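Type III Pentaketide Synthase (Neurospora crassa, PDB 3EUO) probably catalyses acyl transfer in pentaketide formation, as a type III polyketide synthase of the chalcone and stilbene synthase family. Local coordinates at residues 20-25 / 49-54; 84-89 / 125-130; 222-227 / 340-345; 263-268 / 369-374. All coordinates share one frame; numbering follows the deposited sequence.

Overall arrangement
From the N terminus, contact 1 closes the first loop, bringing helix 20-29 back to strand 51-53, the partner of strand 15-17 in a small two-stranded sheet. Contact 2 closes a second loop in series with the first and packs the long helix 70-96 against the end of helix 119-127. Contacts 3 and 4 are the long-range closures of the C-terminal half. Their segments alternate along the chain, 222-227, 263-268, 340-345 and 369-374, so the two loops cross. Both reach the large mixed sheet, in which strands 224-233 and 370-378 are neighbours, and they touch through Leu226 and Cys374. Contacts 2 and 4 lie on opposite sides of the chain's centre, their own centres about 32 Å apart.

Contact 1: 20-25 / 49-54; sequences DAIDIL and DQRSSI
The guanidinium group of Arg51 meets helix 20-29 through NH2, with a water in its plane at the edge and the aliphatic groups of Ile22 and Ala21 approaching obliquely. NH2 donates to this water at 3.0 Å, and the same water accepts from the backbone N of Ile22 at 3.1 Å. One bridging oxygen thus joins the arginine to a main-chain N-H of helix 20-29. Beside the bridge, Ile22 CG2 touches Arg51 NH2 at 3.7 Å, the two side chains crossing at about a right angle. With CG1 between the backbone N and the carbonyl carbon (chi1 66°), CG2 falls beside the backbone N and flanks the nitrogen that holds the water. Ala21 CB stands farther off, 4.4 Å from Arg51 NH2. The arginine chain bends at chi3 (-58°), and its other terminal nitrogen, NH1, bonds to the carbonyl oxygen of Phe201, so that the buried guanidinium group is gripped from two parts of the chain. Around this junction the backbone of Arg51 pairs with Leu17 of strand 15-17, while Ile22 also packs on Leu40 of helix 34-42 and on Val181 of helix 181-191.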
loop_
_atom_site.group_PDB
_atom_site.type_symbol
_atom_site.label_atom_id
_atom_site.label_comp_id
_atom_site.label_asym_id
_atom_site.label_seq_id
_atom_site.Cartn_x
_atom_site.Cartn_y
_atom_site.Cartn_z
ATOM N N ASP A 20 -14.784 30.827 3.832
ATOM C CA ASP A 20 -16.184 30.860 4.274
ATOM C C ASP A 20 -16.917 29.519 4.143
ATOM O O ASP A 20 -17.957 29.330 4.768
ATOM C CB ASP A 20 -16.978 31.986 3.588
ATOM C CG ASP A 20 -17.193 31.750 2.094
ATOM O OD1 ASP A 20 -16.278 31.234 1.412
ATOM O OD2 ASP A 20 -18.284 32.108 1.592
ATOM N N ALA A 21 -16.375 28.596 3.348
ATOM C CA ALA A 21 -16.994 27.281 3.151
ATOM C C ALA A 21 -17.181 26.528 4.474
ATOM O O ALA A 21 -18.278 26.047 4.777
ATOM C CB ALA A 21 -16.173 26.436 2.174
ATOM N N ILE A 22 -16.115 26.428 5.265
ATOM C CA ILE A 22 -16.228 25.724 6.541
ATOM C C ILE A 22 -17.023 26.538 7.570
ATOM O O ILE A 22 -17.645 25.953 8.453
ATOM C CB ILE A 22 -14.876 25.218 7.118
ATOM C CG1 ILE A 22 -13.958 26.375 7.511
ATOM C CG2 ILE A 22 -14.185 24.240 6.143
ATOM C CD1 ILE A 22 -12.806 25.931 8.417
ATOM N N ASP A 23 -17.016 27.870 7.439
ATOM C CA ASP A 23 -17.912 28.736 8.229
ATOM C C ASP A 23 -19.366 28.322 7.993
ATOM O O ASP A 23 -20.126 28.116 8.946
ATOM C CB ASP A 23 -17.735 30.215 7.864
ATOM C CG ASP A 23 -16.434 30.811 8.390
ATOM O OD1 ASP A 23 -15.712 30.126 9.144
ATOM O OD2 ASP A 23 -16.137 31.975 8.044
ATOM N N ILE A 24 -19.733 28.184 6.720
ATOM C CA ILE A 24 -21.088 27.788 6.336
ATOM C C ILE A 24 -21.485 26.441 6.942
ATOM O O ILE A 24 -22.554 26.311 7.555
ATOM C CB ILE A 24 -21.262 27.732 4.783
ATOM C CG1 ILE A 24 -20.988 29.100 4.130
ATOM C CG2 ILE A 24 -22.634 27.194 4.409
ATOM C CD1 ILE A 24 -21.837 30.236 4.651
ATOM N N LEU A 25 -20.620 25.445 6.784
ATOM C CA LEU A 25 -20.934 24.100 7.244
ATOM C C LEU A 25 -20.906 23.999 8.751
ATOM O O LEU A 25 -21.697 23.271 9.337
ATOM C CB LEU A 25 -19.971 23.076 6.634
ATOM C CG LEU A 25 -20.261 22.756 5.171
ATOM C CD1 LEU A 25 -19.047 22.041 4.555
ATOM C CD2 LEU A 25 -21.547 21.917 5.030
ATOM N N ASP A 49 -5.758 30.975 0.210
ATOM C CA ASP A 49 -6.832 31.739 -0.397
ATOM C C ASP A 49 -8.030 30.846 -0.758
ATOM O O ASP A 49 -9.186 31.200 -0.503
ATOM C CB ASP A 49 -6.300 32.455 -1.647
ATOM C CG ASP A 49 -7.262 33.493 -2.184
ATOM O OD1 ASP A 49 -7.778 34.307 -1.381
ATOM O OD2 ASP A 49 -7.484 33.504 -3.415
ATOM N N GLN A 50 -7.744 29.700 -1.368
ATOM C CA GLN A 50 -8.771 28.774 -1.839
ATOM C C GLN A 50 -8.290 27.339 -1.746
ATOM O O GLN A 50 -7.114 27.067 -1.969
ATOM C CB GLN A 50 -9.139 29.069 -3.292
ATOM C CG GLN A 50 -9.951 30.338 -3.484
ATOM C CD GLN A 50 -10.619 30.393 -4.831
ATOM O OE1 GLN A 50 -9.972 30.224 -5.871
ATOM N NE2 GLN A 50 -11.926 30.633 -4.829
ATOM N N ARG A 51 -9.210 26.436 -1.412
ATOM C CA ARG A 51 -8.924 25.001 -1.399
ATOM C C ARG A 51 -9.727 24.309 -2.494
ATOM O O ARG A 51 -10.915 24.569 -2.672
ATOM C CB ARG A 51 -9.259 24.373 -0.046
ATOM C CG ARG A 51 -8.402 24.828 1.129
ATOM C CD ARG A 51 -8.894 24.206 2.449
ATOM N NE ARG A 51 -10.294 24.534 2.720
ATOM C CZ ARG A 51 -11.318 23.688 2.601
ATOM N NH1 ARG A 51 -11.122 22.422 2.223
ATOM N NH2 ARG A 51 -12.552 24.110 2.858
ATOM N N SER A 52 -9.070 23.425 -3.230
ATOM C CA SER A 52 -9.715 22.669 -4.293
ATOM C C SER A 52 -10.570 21.560 -3.690
ATOM O O SER A 52 -10.140 20.896 -2.751
ATOM C CB SER A 52 -8.657 22.082 -5.219
ATOM O OG SER A 52 -8.054 23.119 -5.992
ATOM N N SER A 53 -11.774 21.374 -4.230
ATOM C CA SER A 53 -12.719 20.385 -3.698
ATOM C C SER A 53 -13.585 19.737 -4.770
ATOM O O SER A 53 -13.958 20.375 -5.764
ATOM C CB SER A 53 -13.616 21.028 -2.639
ATOM O OG SER A 53 -14.534 20.099 -2.092
ATOM N N ILE A 54 -13.910 18.466 -4.549
ATOM C CA ILE A 54 -14.855 17.741 -5.401
ATOM C C ILE A 54 -16.267 18.331 -5.344
ATOM O O ILE A 54 -17.091 18.060 -6.219
ATOM C CB ILE A 54 -14.920 16.231 -5.059
ATOM C CG1 ILE A 54 -15.344 16.007 -3.600
ATOM C CG2 ILE A 54 -13.602 15.548 -5.378
ATOM C CD1 ILE A 54 -16.844 15.792 -3.411
HETATM O O HOH W 1 -13.309 26.743 3.952
#

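Contact 2: 84-89 / 125-130; sequences LAVEAS and KELGLS
Two helices of the N-terminal half pack here: Val86 and Ser89, one turn apart on helix 70-96, meet Glu126 and Leu127 in the last turn of helix 119-127. Val86 points its branches at the glutamate, CG2 lying 3.6 Å from Glu126 OE1 and 3.8 Å from Glu126 CB, and the two side chains cross at about a right angle. CG1, anti to the backbone N (chi1 172°), lies near both Glu126 OE1 and Leu127 CD2. Cutting Val86 back to an alanine is likely to open a gap beneath the Glu126 carboxylate and leave its aliphatic stem freer to turn. Leu127 runs past Val86 in the opposite direction and forks over the next turn: CD2 rests 3.7 Å from the carbonyl O of Val86, and CD1 lies 3.6 Å from Ser89 CB. The serine thus offers its carbon to the leucine, while OG turns back along its own helix to bond Ala85 O at 2.8 Å. That carbonyl also accepts from Ser89 N, the two donors reaching it from opposite faces of its plane. Both helices also reach strand 168-175, where Ser89 and Leu127 touch Leu170. Just beyond Leu127 the helix ends in a Schellman motif, with Gly128 at positive phi (74°), and the whole is a helix pair laid against the sheet of an alpha/beta thiolase-like fold.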
loop_
_atom_site.group_PDB
_atom_site.type_symbol
_atom_site.label_atom_id
_atom_site.label_comp_id
_atom_site.label_asym_id
_atom_site.label_seq_id
_atom_site.Cartn_x
_atom_site.Cartn_y
_atom_site.Cartn_z
ATOM N N LEU A 84 -10.410 12.122 -11.613
ATOM C CA LEU A 84 -9.294 13.063 -11.521
ATOM C C LEU A 84 -7.992 12.315 -11.775
ATOM O O LEU A 84 -7.113 12.793 -12.501
ATOM C CB LEU A 84 -9.245 13.716 -10.130
ATOM C CG LEU A 84 -10.481 14.454 -9.616
ATOM C CD1 LEU A 84 -10.292 14.882 -8.163
ATOM C CD2 LEU A 84 -10.804 15.647 -10.508
ATOM N N ALA A 85 -7.883 11.133 -11.177
ATOM C CA ALA A 85 -6.694 10.295 -11.318
ATOM C C ALA A 85 -6.530 9.814 -12.760
ATOM O O ALA A 85 -5.413 9.751 -13.285
ATOM C CB ALA A 85 -6.771 9.118 -10.366
ATOM N N VAL A 86 -7.651 9.484 -13.395
ATOM C CA VAL A 86 -7.636 9.044 -14.784
ATOM C C VAL A 86 -7.134 10.192 -15.672
ATOM O O VAL A 86 -6.260 9.990 -16.512
ATOM C CB VAL A 86 -9.016 8.511 -15.250
ATOM C CG1 VAL A 86 -9.022 8.237 -16.753
ATOM C CG2 VAL A 86 -9.393 7.232 -14.485
ATOM N N GLU A 87 -7.659 11.395 -15.453
ATOM C CA GLU A 87 -7.270 12.544 -16.286
ATOM C C GLU A 87 -5.815 12.988 -16.076
ATOM O O GLU A 87 -5.109 13.294 -17.044
ATOM C CB GLU A 87 -8.257 13.702 -16.093
ATOM C CG GLU A 87 -7.930 14.978 -16.882
ATOM C CD GLU A 87 -7.990 14.803 -18.404
ATOM O OE1 GLU A 87 -8.551 13.797 -18.898
ATOM O OE2 GLU A 87 -7.471 15.692 -19.111
ATOM N N ALA A 88 -5.365 13.007 -14.817
ATOM C CA ALA A 88 -3.973 13.334 -14.492
ATOM C C ALA A 88 -3.015 12.332 -15.145
ATOM O O ALA A 88 -2.010 12.715 -15.740
ATOM C CB ALA A 88 -3.768 13.356 -12.978
ATOM N N SER A 89 -3.351 11.051 -15.035
ATOM C CA SER A 89 -2.562 9.982 -15.640
ATOM C C SER A 89 -2.529 10.105 -17.159
ATOM O O SER A 89 -1.480 9.889 -17.771
ATOM C CB SER A 89 -3.112 8.614 -15.231
ATOM O OG SER A 89 -3.016 8.430 -13.822
ATOM N N LYS A 125 -7.724 0.302 -15.398
ATOM C CA LYS A 125 -8.758 -0.235 -16.296
ATOM C C LYS A 125 -9.304 0.845 -17.230
ATOM O O LYS A 125 -9.450 0.622 -18.435
ATOM C CB LYS A 125 -9.903 -0.855 -15.483
ATOM C CG LYS A 125 -11.037 -1.473 -16.319
ATOM C CD LYS A 125 -12.249 -1.774 -15.440
ATOM C CE LYS A 125 -13.406 -2.422 -16.211
ATOM N NZ LYS A 125 -14.391 -1.427 -16.741
ATOM N N GLU A 126 -9.614 2.012 -16.668
ATOM C CA GLU A 126 -10.102 3.139 -17.461
ATOM C C GLU A 126 -9.070 3.627 -18.478
ATOM O O GLU A 126 -9.431 4.076 -19.571
ATOM C CB GLU A 126 -10.525 4.291 -16.557
ATOM C CG GLU A 126 -11.866 4.097 -15.878
ATOM C CD GLU A 126 -12.504 5.418 -15.479
ATOM O OE1 GLU A 126 -12.401 6.395 -16.259
ATOM O OE2 GLU A 126 -13.107 5.483 -14.385
ATOM N N LEU A 127 -7.792 3.527 -18.115
ATOM C CA LEU A 127 -6.689 3.890 -19.001
ATOM C C LEU A 127 -6.381 2.819 -20.053
ATOM O O LEU A 127 -5.653 3.081 -21.018
ATOM C CB LEU A 127 -5.418 4.183 -18.187
ATOM C CG LEU A 127 -5.412 5.416 -17.276
ATOM C CD1 LEU A 127 -4.212 5.352 -16.335
ATOM C CD2 LEU A 127 -5.379 6.711 -18.089
ATOM N N GLY A 128 -6.916 1.617 -19.861
ATOM C CA GLY A 128 -6.682 0.511 -20.790
ATOM C C GLY A 128 -5.283 -0.063 -20.673
ATOM O O GLY A 128 -4.713 -0.542 -21.656
ATOM N N LEU A 129 -4.723 -0.035 -19.463
ATOM C CA LEU A 129 -3.380 -0.575 -19.233
ATOM C C LEU A 129 -3.349 -2.100 -19.304
ATOM O O LEU A 129 -4.398 -2.747 -19.306
ATOM C CB LEU A 129 -2.810 -0.072 -17.902
ATOM C CG LEU A 129 -2.754 1.450 -17.740
ATOM C CD1 LEU A 129 -2.009 1.807 -16.473
ATOM C CD2 LEU A 129 -2.100 2.111 -18.948
ATOM N N SER A 130 -2.144 -2.660 -19.379
ATOM C CA SER A 130 -1.930 -4.097 -19.566
ATOM C C SER A 130 -2.579 -4.951 -18.476
ATOM O O SER A 130 -2.571 -4.580 -17.305
ATOM C CB SER A 130 -0.427 -4.388 -19.606
ATOM O OG SER A 130 -0.171 -5.774 -19.767
#

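Contact 3: 222-227 / 340-345; sequences AIYDLL and NRLREK
Tyr224 reaches across to the end of helix 334-342 with its hydroxyl foremost, crossing Leu342 at a slant, while Ile223 lies aslant over the bent chain of Arg343. The tyrosine OH comes down on both neighbours: it is 3.8 Å from Leu342 CB and 3.9 Å from Arg343 CB, and its hydrogen bond goes to the carbonyl oxygen of Leu339 one turn back. Leu342 also brings CD2 close to the tyrosine OH, its CG being anti to the backbone N (chi1 -177°). Ile223 touches the guanidinium group obliquely, CG1 at 3.6 Å from Arg343 NH1, with CG2 nearby. Ile223 and Tyr224 form a classic beta bulge opposite Ile5, where strand 224-233 of the large mixed sheet begins. Arg343 is folded back and holds Asn340 side-on: NH2 meets OD1 at 2.7 Å and NE meets the same OD1 at 3.1 Å, the oxygen lying in the guanidinium plane. The NH2 bond is the straighter of the two, 154° at the hydrogen, and NH2 also forms a salt bridge with Glu95. A leucine in place of Arg343 would probably leave Asn340 OD1 without this double grip, Glu95 without its cationic mate and Ile223 less well covered. Within the same segment, Arg341 NH1 forms a salt bridge with Glu344 OE1 at 2.8 Å.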
loop_
_atom_site.group_PDB
_atom_site.type_symbol
_atom_site.label_atom_id
_atom_site.label_comp_id
_atom_site.label_asym_id
_atom_site.label_seq_id
_atom_site.Cartn_x
_atom_site.Cartn_y
_atom_site.Cartn_z
ATOM N N ALA A 222 13.049 14.842 -21.801
ATOM C CA ALA A 222 12.503 14.573 -20.479
ATOM C C ALA A 222 12.337 15.914 -19.787
ATOM O O ALA A 222 12.900 16.916 -20.230
ATOM C CB ALA A 222 13.424 13.669 -19.686
ATOM N N ILE A 223 11.546 15.939 -18.720
ATOM C CA ILE A 223 11.327 17.172 -17.973
ATOM C C ILE A 223 12.359 17.284 -16.854
ATOM O O ILE A 223 13.018 18.314 -16.709
ATOM C CB ILE A 223 9.880 17.285 -17.428
ATOM C CG1 ILE A 223 8.872 17.291 -18.575
ATOM C CG2 ILE A 223 9.696 18.571 -16.660
ATOM C CD1 ILE A 223 8.241 15.986 -18.824
ATOM N N TYR A 224 12.501 16.210 -16.077
ATOM C CA TYR A 224 13.488 16.142 -15.005
ATOM C C TYR A 224 14.213 14.814 -15.094
ATOM O O TYR A 224 13.615 13.812 -15.485
ATOM C CB TYR A 224 12.824 16.201 -13.626
ATOM C CG TYR A 224 12.002 17.433 -13.322
ATOM C CD1 TYR A 224 12.616 18.632 -12.943
ATOM C CD2 TYR A 224 10.612 17.392 -13.371
ATOM C CE1 TYR A 224 11.862 19.767 -12.646
ATOM C CE2 TYR A 224 9.845 18.524 -13.068
ATOM C CZ TYR A 224 10.482 19.705 -12.706
ATOM O OH TYR A 224 9.723 20.821 -12.407
ATOM N N ASP A 225 15.493 14.811 -14.734
ATOM C CA ASP A 225 16.211 13.569 -14.449
ATOM C C ASP A 225 16.225 13.356 -12.935
ATOM O O ASP A 225 16.442 14.301 -12.176
ATOM C CB ASP A 225 17.641 13.635 -14.977
ATOM C CG ASP A 225 17.704 13.797 -16.482
ATOM O OD1 ASP A 225 17.094 12.977 -17.200
ATOM O OD2 ASP A 225 18.366 14.744 -16.947
ATOM N N LEU A 226 15.969 12.126 -12.493
ATOM C CA LEU A 226 15.984 11.823 -11.061
ATOM C C LEU A 226 17.371 11.300 -10.689
ATOM O O LEU A 226 17.781 10.243 -11.158
ATOM C CB LEU A 226 14.884 10.814 -10.702
ATOM C CG LEU A 226 14.799 10.292 -9.263
ATOM C CD1 LEU A 226 14.729 11.418 -8.230
ATOM C CD2 LEU A 226 13.605 9.346 -9.118
ATOM N N LEU A 227 18.090 12.050 -9.855
ATOM C CA LEU A 227 19.500 11.745 -9.592
ATOM C C LEU A 227 19.737 10.990 -8.298
ATOM O O LEU A 227 20.679 10.204 -8.186
ATOM C CB LEU A 227 20.342 13.025 -9.597
ATOM C CG LEU A 227 20.320 13.868 -10.878
ATOM C CD1 LEU A 227 21.210 15.097 -10.715
ATOM C CD2 LEU A 227 20.727 13.057 -12.098
ATOM N N ASN A 340 4.998 20.074 -11.485
ATOM C CA ASN A 340 4.365 20.455 -12.741
ATOM C C ASN A 340 4.342 21.979 -12.890
ATOM O O ASN A 340 4.691 22.525 -13.938
ATOM C CB ASN A 340 2.942 19.888 -12.809
ATOM C CG ASN A 340 2.298 20.077 -14.174
ATOM O OD1 ASN A 340 2.922 19.834 -15.210
ATOM N ND2 ASN A 340 1.044 20.507 -14.178
ATOM N N ARG A 341 3.941 22.662 -11.825
ATOM C CA ARG A 341 3.831 24.121 -11.859
ATOM C C ARG A 341 5.202 24.793 -11.977
ATOM O O ARG A 341 5.333 25.818 -12.647
ATOM C CB ARG A 341 3.080 24.626 -10.624
ATOM C CG ARG A 341 2.867 26.139 -10.554
ATOM C CD ARG A 341 1.737 26.616 -11.460
ATOM N NE ARG A 341 1.395 28.008 -11.172
ATOM C CZ ARG A 341 1.403 28.998 -12.060
ATOM N NH1 ARG A 341 1.710 28.765 -13.328
ATOM N NH2 ARG A 341 1.080 30.225 -11.679
ATOM N N LEU A 342 6.214 24.211 -11.336
ATOM C CA LEU A 342 7.562 24.791 -11.320
ATOM C C LEU A 342 8.108 25.039 -12.721
ATOM O O LEU A 342 8.804 26.029 -12.955
ATOM C CB LEU A 342 8.530 23.901 -10.528
ATOM C CG LEU A 342 9.978 24.373 -10.341
ATOM C CD1 LEU A 342 10.054 25.675 -9.556
ATOM C CD2 LEU A 342 10.809 23.292 -9.663
ATOM N N ARG A 343 7.792 24.142 -13.653
ATOM C CA ARG A 343 8.364 24.239 -14.996
ATOM C C ARG A 343 7.536 25.092 -15.965
ATOM O O ARG A 343 7.823 25.124 -17.163
ATOM C CB ARG A 343 8.682 22.846 -15.579
ATOM C CG ARG A 343 7.540 21.820 -15.529
ATOM C CD ARG A 343 6.410 22.144 -16.497
ATOM N NE ARG A 343 5.399 21.085 -16.563
ATOM C CZ ARG A 343 5.444 20.038 -17.391
ATOM N NH1 ARG A 343 6.458 19.883 -18.240
ATOM N NH2 ARG A 343 4.470 19.139 -17.372
ATOM N N GLU A 344 6.522 25.788 -15.447
ATOM C CA GLU A 344 5.691 26.672 -16.267
ATOM C C GLU A 344 6.316 28.067 -16.366
ATOM O O GLU A 344 7.040 28.490 -15.460
ATOM C CB GLU A 344 4.261 26.734 -15.723
ATOM C CG GLU A 344 3.559 25.373 -15.766
ATOM C CD GLU A 344 2.097 25.412 -15.350
ATOM O OE1 GLU A 344 1.618 26.463 -14.867
ATOM O OE2 GLU A 344 1.424 24.368 -15.502
ATOM N N LYS A 345 6.042 28.768 -17.465
ATOM C CA LYS A 345 6.705 30.049 -17.757
ATOM C C LYS A 345 6.537 31.122 -16.678
ATOM O O LYS A 345 7.483 31.854 -16.384
ATOM C CB LYS A 345 6.267 30.608 -19.116
ATOM C CG LYS A 345 6.581 29.724 -20.317
ATOM C CD LYS A 345 8.062 29.742 -20.694
ATOM C CE LYS A 345 8.336 28.884 -21.937
ATOM N NZ LYS A 345 8.108 27.424 -21.690
#

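Contact 4: 263-268 / 369-374; sequences KASLQP and INVEMC
Ser265 is the first residue of 263-268 to meet the strand, setting OG 3.7 Å and CB 4.0 Å from Val371 CG2. Its hydroxyl sits between the backbone N and the carbonyl carbon (chi1 71°) and is hydrogen-bonded to Ala262 O of the preceding turn, so that the methyl of Val371 packs against a polar atom already satisfied within the helix. Leu266 follows with two touching points, both taken by the tip of Met373: the carbonyl O lies 3.5 Å from Met373 CE, and CD2 lies 4.0 Å from that same methyl. The methionine chain is extended beyond CG and meets the leucine side chain at about a right angle. This is a helix laid on one face of the large mixed sheet, as in the layered thiolase-like fold: Val371 and Met373 of strand 370-378 turn to helix 258-277, whereas the intervening Glu372 forms a salt bridge with Arg151 of helix 145-162. Leu266 also touches Cys363 and Phe365 on the neighbouring strand 359-366. Gln267 turns away from the strand, and NE2 bonds weakly to Lys263 O. At Pro268, whose N carries no hydrogen, the helix is kinked.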
loop_
_atom_site.group_PDB
_atom_site.type_symbol
_atom_site.label_atom_id
_atom_site.label_comp_id
_atom_site.label_asym_id
_atom_site.label_seq_id
_atom_site.Cartn_x
_atom_site.Cartn_y
_atom_site.Cartn_z
ATOM N N LYS A 263 11.197 21.192 10.660
ATOM C CA LYS A 263 12.236 22.196 10.424
ATOM C C LYS A 263 13.616 21.637 10.763
ATOM O O LYS A 263 14.565 21.827 10.005
ATOM C CB LYS A 263 11.959 23.474 11.220
ATOM C CG LYS A 263 12.945 24.604 10.935
ATOM C CD LYS A 263 12.657 25.829 11.777
ATOM C CE LYS A 263 13.734 26.892 11.576
ATOM N NZ LYS A 263 13.411 28.145 12.307
ATOM N N ALA A 264 13.703 20.935 11.895
ATOM C CA ALA A 264 14.958 20.351 12.381
ATOM C C ALA A 264 15.529 19.254 11.480
ATOM O O ALA A 264 16.738 19.007 11.488
ATOM C CB ALA A 264 14.777 19.823 13.809
ATOM N N SER A 265 14.667 18.596 10.713
ATOM C CA SER A 265 15.098 17.478 9.872
ATOM C C SER A 265 15.709 17.898 8.533
ATOM O O SER A 265 16.399 17.098 7.896
ATOM C CB SER A 265 13.938 16.509 9.622
ATOM O OG SER A 265 12.978 17.081 8.752
ATOM N N LEU A 266 15.467 19.143 8.120
ATOM C CA LEU A 266 15.853 19.615 6.780
ATOM C C LEU A 266 17.363 19.606 6.525
ATOM O O LEU A 266 17.832 18.983 5.576
ATOM C CB LEU A 266 15.280 21.014 6.500
ATOM C CG LEU A 266 13.760 21.200 6.345
ATOM C CD1 LEU A 266 13.402 22.661 6.439
ATOM C CD2 LEU A 266 13.231 20.611 5.029
ATOM N N GLN A 267 18.118 20.296 7.380
ATOM C CA GLN A 267 19.572 20.414 7.217
ATOM C C GLN A 267 20.285 19.053 7.143
ATOM O O GLN A 267 21.051 18.820 6.206
ATOM C CB GLN A 267 20.184 21.317 8.306
ATOM C CG GLN A 267 19.560 22.725 8.397
ATOM C CD GLN A 267 18.567 22.905 9.551
ATOM O OE1 GLN A 267 18.674 23.874 10.324
ATOM N NE2 GLN A 267 17.590 21.991 9.668
ATOM N N PRO A 268 20.033 18.150 8.119
ATOM C CA PRO A 268 20.696 16.841 8.110
ATOM C C PRO A 268 20.327 15.967 6.907
ATOM O O PRO A 268 21.191 15.272 6.364
ATOM C CB PRO A 268 20.193 16.183 9.401
ATOM C CG PRO A 268 19.713 17.303 10.242
ATOM C CD PRO A 268 19.152 18.291 9.292
ATOM N N ILE A 369 7.284 10.254 12.043
ATOM C CA ILE A 369 7.259 11.183 10.902
ATOM C C ILE A 369 8.266 10.758 9.840
ATOM O O ILE A 369 9.453 10.599 10.136
ATOM C CB ILE A 369 7.572 12.649 11.336
ATOM C CG1 ILE A 369 6.485 13.192 12.269
ATOM C CG2 ILE A 369 7.731 13.565 10.094
ATOM C CD1 ILE A 369 6.799 14.584 12.871
ATOM N N ASN A 370 7.781 10.572 8.613
ATOM C CA ASN A 370 8.633 10.223 7.482
ATOM C C ASN A 370 9.071 11.473 6.745
ATOM O O ASN A 370 8.244 12.338 6.458
ATOM C CB ASN A 370 7.874 9.335 6.490
ATOM C CG ASN A 370 7.666 7.921 6.998
ATOM O OD1 ASN A 370 7.944 7.604 8.159
ATOM N ND2 ASN A 370 7.174 7.057 6.119
ATOM N N VAL A 371 10.362 11.546 6.433
ATOM C CA VAL A 371 10.914 12.620 5.619
ATOM C C VAL A 371 11.376 12.040 4.286
ATOM O O VAL A 371 12.065 11.016 4.258
ATOM C CB VAL A 371 12.125 13.288 6.311
ATOM C CG1 VAL A 371 12.653 14.443 5.461
ATOM C CG2 VAL A 371 11.764 13.764 7.717
ATOM N N GLU A 372 11.002 12.700 3.192
ATOM C CA GLU A 372 11.403 12.301 1.852
ATOM C C GLU A 372 12.073 13.484 1.163
ATOM O O GLU A 372 11.548 14.594 1.196
ATOM C CB GLU A 372 10.185 11.875 1.020
ATOM C CG GLU A 372 9.420 10.662 1.554
ATOM C CD GLU A 372 10.095 9.313 1.273
ATOM O OE1 GLU A 372 11.006 9.225 0.423
ATOM O OE2 GLU A 372 9.691 8.322 1.905
ATOM N N MET A 373 13.236 13.245 0.566
ATOM C CA MET A 373 13.868 14.238 -0.306
ATOM C C MET A 373 14.311 13.577 -1.597
ATOM O O MET A 373 14.660 12.398 -1.611
ATOM C CB MET A 373 15.085 14.902 0.355
ATOM C CG MET A 373 14.783 16.058 1.271
ATOM S SD MET A 373 16.234 17.110 1.652
ATOM C CE MET A 373 15.568 17.955 3.073
ATOM N N CYS A 374 14.307 14.348 -2.680
ATOM C CA CYS A 374 14.872 13.891 -3.940
ATOM C C CYS A 374 15.648 15.019 -4.607
ATOM O O CYS A 374 15.389 16.205 -4.356
ATOM C CB CYS A 374 13.777 13.356 -4.869
ATOM S SG CYS A 374 12.596 14.586 -5.448
#